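Side-chain contacts in xylan esterase 1 (Thermoanaerobacterium sp. 'JW/SL YS485', PDB 3FCY), which probably hydrolyses carboxylic esters, releasing acetyl groups from acetylated xylan: residues L70-S73 and S74-S78; E252-D255 and Y256-F260; H264-E267 and N268-T272. One frame throughout, in Å; residues are numbered along the deposited sequence.

In the fold
Interaction 1 stands apart from the other two, at the end of the edge strand 69-72, with its centre 43 Å from that of interaction 2 and 48 Å from that of interaction 3. Interaction 2 lies on helix 251-260, and interaction 3 spans the loop after it and the start of helix 267-274; their centres are 11 Å apart. Arg266 NH2 joins them, lying 2.9 Å from Tyr256 OH, while the Phe257 ring packs on both His264 and Phe271. Interaction 2 alone lies near the active centre: the Glu252 side chain is about 3 Å from that of Tyr117, predicted to bind substrate, and about 11 Å from that of Ser208, the predicted nucleophile.

Interaction 1: residues L70-S73 and S74-S78; sequences LKES and SFQVS
Ser73 and Phe75 stand on either side of a sharp bend at Ser74, where two extended residues flank one with helix-like backbone angles, so that the chain leaving strand 69-72 turns a corner. The bend is an ST turn, in which a serine hydroxyl accepts a hydrogen bond from the backbone N-H two residues on. It opens the connection of a beta hairpin whose second arm is strand 80-88, the antiparallel neighbour of 69-72. Ser73 OG lies anti to its own backbone N (chi1 168°), which carries it forward alongside the carbonyl to Phe75 N at 2.9 Å. Serine suits the place because its hydroxyl sits one bond beyond CB, close enough to reach over the corner; Phe75 CB lies 3.5 Å from Ser73 OG.

A second bond grips the same residue from another direction. Gln76 starts off beside its backbone N and then folds at chi2 (-66°), which sends the amide back toward the bend, where NE2 donates to Ser73 O. The amide N is tilted out of the carbonyl plane. A glutamine has both the length and the donor for this, and its NE2 also makes a weak bond to Cys82 O, tying the turn to the second arm of the hairpin. The Glu72 side chain crosses that of Gln76 at about a right angle, but Glu72 OE1 stays 4.1 Å from Gln76 NE2, too long for a hydrogen bond.

Phe75 sends its ring away from the bend to stack on Trp124, and Gln339 of a second subunit packs against it; an aromatic residue fits this buried place between chains. The bond from Gln76 NE2 to Ser73 O is 2.7 Å long, with an N-H...O angle of 155°.

Interaction 2: residues E252-D255 and Y256-F260; sequences EITD and YFRLF
Thr254 turns OG1 beside its backbone N (chi1 -74°), which leaves methyl CG2 anti to that N and pointing along the helix toward Arg258. Arg258 in turn sets CG anti to its own carbonyl carbon (chi1 -78°), so the two side chains run side by side, Thr254 CG2 resting 3.6 Å from Arg258 CD. Threonine suits the place because its branches do two jobs: the methyl packs on the arginine stem and OG1 bonds to Ala246 O. Ile253 and Phe257 repeat the pattern, with Ile253 CG2 alongside Phe257 CE2 at 4.1 Å. The ring presents its edge to Ile253 O, 3.3 Å from Phe257 CD2.

Both pairs, Thr254 with Arg258 and Ile253 with Phe257, are i to i+4 neighbours on the alpha-helix 251-260. Its backbone bonds include Tyr256 N to Glu252 O at 2.8 Å and Arg258 N to Thr254 O at 3.0 Å. The arginine stem bends at chi3, and its guanidinium forms a salt bridge with Glu328 and a cation-pi contact with Tyr325, both of a third subunit. Elsewhere on the helix, Glu252 OE1 bonds to the hydroxyl of Tyr117, a predicted substrate-binding residue, and so probably sets it from the second shell.

Interaction 3: residues H264-E267 and N268-T272; sequences HERE and NEVFT
Phe271 offers the rim of its ring to Glu267, whose methylene CG lies in the ring plane, 3.8 Å from Phe271 CD1; the Glu267 carboxylate is turned 80° from that ring. Beyond CG the acid continues extended to the edge of a second flat group, the His264 imidazole. His264 ND1 donates to Glu267 OE1 at 2.5 Å, almost in the ring plane, on the anti side of the carboxylate. With NE2 bonded to Asp324 of a third subunit, both ring nitrogens are engaged, and together these bonds hold the ring's rotation. A third flat group, the Arg266 guanidinium, has a water at its edge: Arg266 NH1 donates to it, and it donates onward to Glu269 OE1 at 2.7 Å. Arg266 NH2 bonds to Tyr256 OH and Phe260 O, both on helix 251-260.

Arg266 occupies the N-cap of helix 267-274, and its carbonyl O accepts from Val270 N. Glutamates at positions 267 and 269 suit this first turn, where negative charge would interact favourably with the positive end of the helix dipole.

Around it, Phe257 of helix 251-260 stacks on His264 and meets the Phe271 ring, while Lys238 of helix 237-242 touches both Glu267 and Phe271.

Interaction 1: residues L70-S73 and S74-S78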
loop_
_atom_site.group_PDB
_atom_site.type_symbol
_atom_site.label_atom_id
_atom_site.label_comp_id
_atom_site.label_asym_id
_atom_site.label_seq_id
_atom_site.Cartn_x
_atom_site.Cartn_y
_atom_site.Cartn_z
ATOM N N LEU A 70 32.604 -35.160 0.012
ATOM C CA LEU A 70 31.204 -35.552 -0.039
ATOM C C LEU A 70 30.787 -36.056 1.331
ATOM O O LEU A 70 31.499 -36.845 1.952
ATOM C CB LEU A 70 30.992 -36.656 -1.079
ATOM C CG LEU A 70 31.314 -36.326 -2.540
ATOM C CD1 LEU A 70 31.176 -37.587 -3.379
ATOM C CD2 LEU A 70 30.385 -35.237 -3.052
ATOM N N LYS A 71 29.642 -35.588 1.806
ATOM C CA LYS A 71 29.129 -36.008 3.098
ATOM C C LYS A 71 27.698 -36.479 2.925
ATOM O O LYS A 71 26.872 -35.766 2.347
ATOM C CB LYS A 71 29.153 -34.850 4.097
ATOM C CG LYS A 71 30.537 -34.382 4.501
ATOM C CD LYS A 71 30.441 -33.363 5.625
ATOM C CE LYS A 71 31.813 -32.918 6.106
ATOM N NZ LYS A 71 31.705 -31.980 7.260
ATOM N N GLU A 72 27.400 -37.675 3.417
ATOM C CA GLU A 72 26.051 -38.198 3.309
ATOM C C GLU A 72 25.083 -37.252 3.996
ATOM O O GLU A 72 25.336 -36.785 5.106
ATOM C CB GLU A 72 25.947 -39.585 3.947
ATOM C CG GLU A 72 26.208 -40.730 2.986
ATOM C CD GLU A 72 25.826 -42.077 3.571
ATOM O OE1 GLU A 72 24.695 -42.205 4.093
ATOM O OE2 GLU A 72 26.652 -43.010 3.502
ATOM N N SER A 73 23.974 -36.967 3.324
ATOM C CA SER A 73 22.961 -36.080 3.872
ATOM C C SER A 73 22.066 -36.819 4.859
ATOM O O SER A 73 21.937 -38.042 4.801
ATOM C CB SER A 73 22.098 -35.513 2.741
ATOM O OG SER A 73 20.946 -34.872 3.261
ATOM N N SER A 74 21.450 -36.075 5.772
ATOM C CA SER A 74 20.542 -36.673 6.739
ATOM C C SER A 74 19.279 -37.083 5.980
ATOM O O SER A 74 18.514 -37.939 6.432
ATOM C CB SER A 74 20.197 -35.670 7.842
ATOM O OG SER A 74 19.656 -34.481 7.299
ATOM N N PHE A 75 19.065 -36.460 4.823
ATOM C CA PHE A 75 17.919 -36.781 3.973
ATOM C C PHE A 75 18.329 -37.983 3.122
ATOM O O PHE A 75 19.272 -37.895 2.332
ATOM C CB PHE A 75 17.578 -35.606 3.049
ATOM C CG PHE A 75 16.382 -35.857 2.161
ATOM C CD1 PHE A 75 15.093 -35.544 2.595
ATOM C CD2 PHE A 75 16.542 -36.429 0.902
ATOM C CE1 PHE A 75 13.982 -35.794 1.789
ATOM C CE2 PHE A 75 15.436 -36.687 0.086
ATOM C CZ PHE A 75 14.151 -36.366 0.533
ATOM N N GLN A 76 17.618 -39.095 3.271
ATOM C CA GLN A 76 17.942 -40.306 2.526
ATOM C C GLN A 76 16.744 -41.008 1.897
ATOM O O GLN A 76 15.678 -41.098 2.498
ATOM C CB GLN A 76 18.657 -41.298 3.448
ATOM C CG GLN A 76 20.031 -40.853 3.913
ATOM C CD GLN A 76 21.021 -40.777 2.771
ATOM O OE1 GLN A 76 21.143 -41.718 1.984
ATOM N NE2 GLN A 76 21.739 -39.664 2.676
ATOM N N VAL A 77 16.936 -41.501 0.678
ATOM C CA VAL A 77 15.911 -42.248 -0.040
ATOM C C VAL A 77 16.589 -43.536 -0.497
ATOM O O VAL A 77 17.813 -43.591 -0.597
ATOM C CB VAL A 77 15.374 -41.477 -1.268
ATOM C CG1 VAL A 77 14.546 -40.280 -0.808
ATOM C CG2 VAL A 77 16.529 -41.028 -2.151
ATOM N N SER A 78 15.799 -44.565 -0.777
ATOM C CA SER A 78 16.356 -45.852 -1.184
ATOM C C SER A 78 16.783 -45.943 -2.644
ATOM O O SER A 78 17.606 -46.791 -2.996
ATOM C CB SER A 78 15.348 -46.968 -0.889
ATOM O OG SER A 78 14.152 -46.787 -1.633
#

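Interaction 2: residues E252-D255 and Y256-F260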
loop_
_atom_site.group_PDB
_atom_site.type_symbol
_atom_site.label_atom_id
_atom_site.label_comp_id
_atom_site.label_asym_id
_atom_site.label_seq_id
_atom_site.Cartn_x
_atom_site.Cartn_y
_atom_site.Cartn_z
ATOM N N GLU A 252 19.833 -2.027 -5.024
ATOM C CA GLU A 252 21.208 -1.693 -4.672
ATOM C C GLU A 252 21.919 -0.791 -5.678
ATOM O O GLU A 252 22.819 -0.040 -5.307
ATOM C CB GLU A 252 22.010 -2.972 -4.445
ATOM C CG GLU A 252 22.220 -3.829 -5.683
ATOM C CD GLU A 252 22.628 -5.240 -5.325
ATOM O OE1 GLU A 252 21.738 -6.044 -4.977
ATOM O OE2 GLU A 252 23.838 -5.542 -5.374
ATOM N N ILE A 253 21.521 -0.851 -6.942
ATOM C CA ILE A 253 22.143 0.007 -7.946
ATOM C C ILE A 253 21.771 1.455 -7.632
ATOM O O ILE A 253 22.595 2.361 -7.759
ATOM C CB ILE A 253 21.670 -0.347 -9.362
ATOM C CG1 ILE A 253 22.231 -1.715 -9.758
ATOM C CG2 ILE A 253 22.111 0.730 -10.344
ATOM C CD1 ILE A 253 21.690 -2.240 -11.063
ATOM N N THR A 254 20.523 1.660 -7.223
ATOM C CA THR A 254 20.048 2.991 -6.853
ATOM C C THR A 254 20.747 3.409 -5.555
ATOM O O THR A 254 21.214 4.544 -5.436
ATOM C CB THR A 254 18.514 3.003 -6.644
ATOM O OG1 THR A 254 17.862 2.945 -7.918
ATOM C CG2 THR A 254 18.068 4.273 -5.905
ATOM N N ASP A 255 20.832 2.489 -4.593
ATOM C CA ASP A 255 21.489 2.789 -3.321
ATOM C C ASP A 255 22.928 3.223 -3.567
ATOM O O ASP A 255 23.418 4.175 -2.953
ATOM C CB ASP A 255 21.512 1.564 -2.397
ATOM C CG ASP A 255 20.128 1.153 -1.914
ATOM O OD1 ASP A 255 19.169 1.936 -2.073
ATOM O OD2 ASP A 255 20.011 0.039 -1.362
ATOM N N TYR A 256 23.609 2.512 -4.461
ATOM C CA TYR A 256 24.992 2.838 -4.771
ATOM C C TYR A 256 25.157 4.287 -5.219
ATOM O O TYR A 256 25.969 5.026 -4.664
ATOM C CB TYR A 256 25.545 1.925 -5.864
ATOM C CG TYR A 256 26.979 2.260 -6.175
ATOM C CD1 TYR A 256 28.014 1.801 -5.361
ATOM C CD2 TYR A 256 27.298 3.112 -7.231
ATOM C CE1 TYR A 256 29.331 2.186 -5.587
ATOM C CE2 TYR A 256 28.613 3.505 -7.466
ATOM C CZ TYR A 256 29.622 3.040 -6.642
ATOM O OH TYR A 256 30.920 3.433 -6.873
ATOM N N PHE A 257 24.400 4.687 -6.235
ATOM C CA PHE A 257 24.487 6.053 -6.739
ATOM C C PHE A 257 24.108 7.089 -5.681
ATOM O O PHE A 257 24.783 8.108 -5.529
ATOM C CB PHE A 257 23.600 6.217 -7.977
ATOM C CG PHE A 257 24.243 5.732 -9.247
ATOM C CD1 PHE A 257 25.271 6.461 -9.842
ATOM C CD2 PHE A 257 23.843 4.533 -9.836
ATOM C CE1 PHE A 257 25.893 6.001 -11.006
ATOM C CE2 PHE A 257 24.460 4.067 -10.999
ATOM C CZ PHE A 257 25.487 4.801 -11.583
ATOM N N ARG A 258 23.031 6.829 -4.949
ATOM C CA ARG A 258 22.581 7.754 -3.917
ATOM C C ARG A 258 23.675 8.036 -2.893
ATOM O O ARG A 258 23.841 9.172 -2.440
ATOM C CB ARG A 258 21.345 7.196 -3.200
ATOM C CG ARG A 258 20.034 7.337 -3.981
ATOM C CD ARG A 258 18.882 6.598 -3.296
ATOM N NE ARG A 258 18.538 7.144 -1.984
ATOM C CZ ARG A 258 17.703 8.162 -1.780
ATOM N NH1 ARG A 258 17.111 8.762 -2.806
ATOM N NH2 ARG A 258 17.456 8.579 -0.546
ATOM N N LEU A 259 24.434 7.003 -2.547
ATOM C CA LEU A 259 25.485 7.132 -1.549
ATOM C C LEU A 259 26.873 7.486 -2.057
ATOM O O LEU A 259 27.591 8.246 -1.410
ATOM C CB LEU A 259 25.592 5.835 -0.747
ATOM C CG LEU A 259 24.380 5.412 0.082
ATOM C CD1 LEU A 259 24.540 3.951 0.497
ATOM C CD2 LEU A 259 24.255 6.311 1.299
ATOM N N PHE A 260 27.247 6.941 -3.209
ATOM C CA PHE A 260 28.584 7.145 -3.749
ATOM C C PHE A 260 28.739 8.000 -5.002
ATOM O O PHE A 260 29.856 8.356 -5.370
ATOM C CB PHE A 260 29.220 5.771 -3.964
ATOM C CG PHE A 260 29.220 4.922 -2.725
ATOM C CD1 PHE A 260 30.083 5.210 -1.672
ATOM C CD2 PHE A 260 28.308 3.882 -2.578
ATOM C CE1 PHE A 260 30.035 4.475 -0.480
ATOM C CE2 PHE A 260 28.250 3.141 -1.396
ATOM C CZ PHE A 260 29.113 3.438 -0.344
#

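Interaction 3: residues H264-E267 and N268-T272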
loop_
_atom_site.group_PDB
_atom_site.type_symbol
_atom_site.label_atom_id
_atom_site.label_comp_id
_atom_site.label_asym_id
_atom_site.label_seq_id
_atom_site.Cartn_x
_atom_site.Cartn_y
_atom_site.Cartn_z
ATOM N N HIS A 264 25.703 11.446 -10.384
ATOM C CA HIS A 264 26.107 10.604 -11.507
ATOM C C HIS A 264 27.297 11.100 -12.318
ATOM O O HIS A 264 27.272 11.088 -13.550
ATOM C CB HIS A 264 24.910 10.373 -12.440
ATOM C CG HIS A 264 23.905 9.409 -11.893
ATOM N ND1 HIS A 264 23.385 8.373 -12.639
ATOM C CD2 HIS A 264 23.337 9.311 -10.667
ATOM C CE1 HIS A 264 22.542 7.678 -11.896
ATOM N NE2 HIS A 264 22.494 8.228 -10.696
ATOM N N GLU A 265 28.346 11.518 -11.622
ATOM C CA GLU A 265 29.545 12.005 -12.280
ATOM C C GLU A 265 30.405 10.843 -12.769
ATOM O O GLU A 265 31.304 11.031 -13.585
ATOM C CB GLU A 265 30.344 12.888 -11.317
ATOM C CG GLU A 265 29.663 14.213 -11.009
ATOM C CD GLU A 265 30.422 15.048 -9.995
ATOM O OE1 GLU A 265 30.132 16.260 -9.891
ATOM O OE2 GLU A 265 31.297 14.494 -9.296
ATOM N N ARG A 266 30.118 9.641 -12.274
ATOM C CA ARG A 266 30.872 8.450 -12.669
ATOM C C ARG A 266 29.941 7.385 -13.247
ATOM O O ARG A 266 30.264 6.201 -13.257
ATOM C CB ARG A 266 31.619 7.879 -11.458
ATOM C CG ARG A 266 32.548 8.879 -10.784
ATOM C CD ARG A 266 33.291 8.263 -9.612
ATOM N NE ARG A 266 32.400 7.857 -8.527
ATOM C CZ ARG A 266 32.167 6.595 -8.174
ATOM N NH1 ARG A 266 32.754 5.600 -8.825
ATOM N NH2 ARG A 266 31.365 6.330 -7.149
ATOM N N GLU A 267 28.789 7.823 -13.741
ATOM C CA GLU A 267 27.786 6.924 -14.300
ATOM C C GLU A 267 28.304 5.927 -15.335
ATOM O O GLU A 267 28.137 4.717 -15.171
ATOM C CB GLU A 267 26.648 7.740 -14.910
ATOM C CG GLU A 267 25.525 6.895 -15.480
ATOM C CD GLU A 267 24.378 7.740 -15.974
ATOM O OE1 GLU A 267 23.779 8.459 -15.146
ATOM O OE2 GLU A 267 24.077 7.688 -17.186
ATOM N N ASN A 268 28.931 6.425 -16.397
ATOM C CA ASN A 268 29.438 5.538 -17.441
ATOM C C ASN A 268 30.461 4.538 -16.915
ATOM O O ASN A 268 30.459 3.375 -17.320
ATOM C CB ASN A 268 30.048 6.340 -18.596
ATOM C CG ASN A 268 30.445 5.454 -19.764
ATOM O OD1 ASN A 268 29.627 4.693 -20.284
ATOM N ND2 ASN A 268 31.700 5.544 -20.177
ATOM N N GLU A 269 31.330 4.981 -16.013
ATOM C CA GLU A 269 32.339 4.089 -15.452
ATOM C C GLU A 269 31.687 3.021 -14.577
ATOM O O GLU A 269 32.128 1.873 -14.548
ATOM C CB GLU A 269 33.344 4.868 -14.606
ATOM C CG GLU A 269 34.069 5.982 -15.335
ATOM C CD GLU A 269 35.165 6.592 -14.483
ATOM O OE1 GLU A 269 34.897 6.886 -13.295
ATOM O OE2 GLU A 269 36.291 6.779 -14.996
ATOM N N VAL A 270 30.643 3.410 -13.853
ATOM C CA VAL A 270 29.942 2.478 -12.983
ATOM C C VAL A 270 29.263 1.379 -13.795
ATOM O O VAL A 270 29.472 0.191 -13.543
ATOM C CB VAL A 270 28.884 3.209 -12.121
ATOM C CG1 VAL A 270 28.040 2.201 -11.351
ATOM C CG2 VAL A 270 29.582 4.150 -11.148
ATOM N N PHE A 271 28.457 1.774 -14.776
ATOM C CA PHE A 271 27.764 0.790 -15.592
ATOM C C PHE A 271 28.698 -0.021 -16.483
ATOM O O PHE A 271 28.406 -1.171 -16.796
ATOM C CB PHE A 271 26.666 1.459 -16.420
ATOM C CG PHE A 271 25.445 1.808 -15.618
ATOM C CD1 PHE A 271 25.125 3.135 -15.343
ATOM C CD2 PHE A 271 24.629 0.803 -15.107
ATOM C CE1 PHE A 271 24.009 3.454 -14.568
ATOM C CE2 PHE A 271 23.511 1.112 -14.330
ATOM C CZ PHE A 271 23.201 2.439 -14.060
ATOM N N THR A 272 29.822 0.566 -16.884
ATOM C CA THR A 272 30.779 -0.157 -17.715
ATOM C C THR A 272 31.398 -1.258 -16.864
ATOM O O THR A 272 31.571 -2.388 -17.319
ATOM C CB THR A 272 31.905 0.769 -18.237
ATOM O OG1 THR A 272 31.344 1.749 -19.122
ATOM C CG2 THR A 272 32.961 -0.035 -18.982
HETATM O O HOH W 1 34.584 5.208 -11.233
#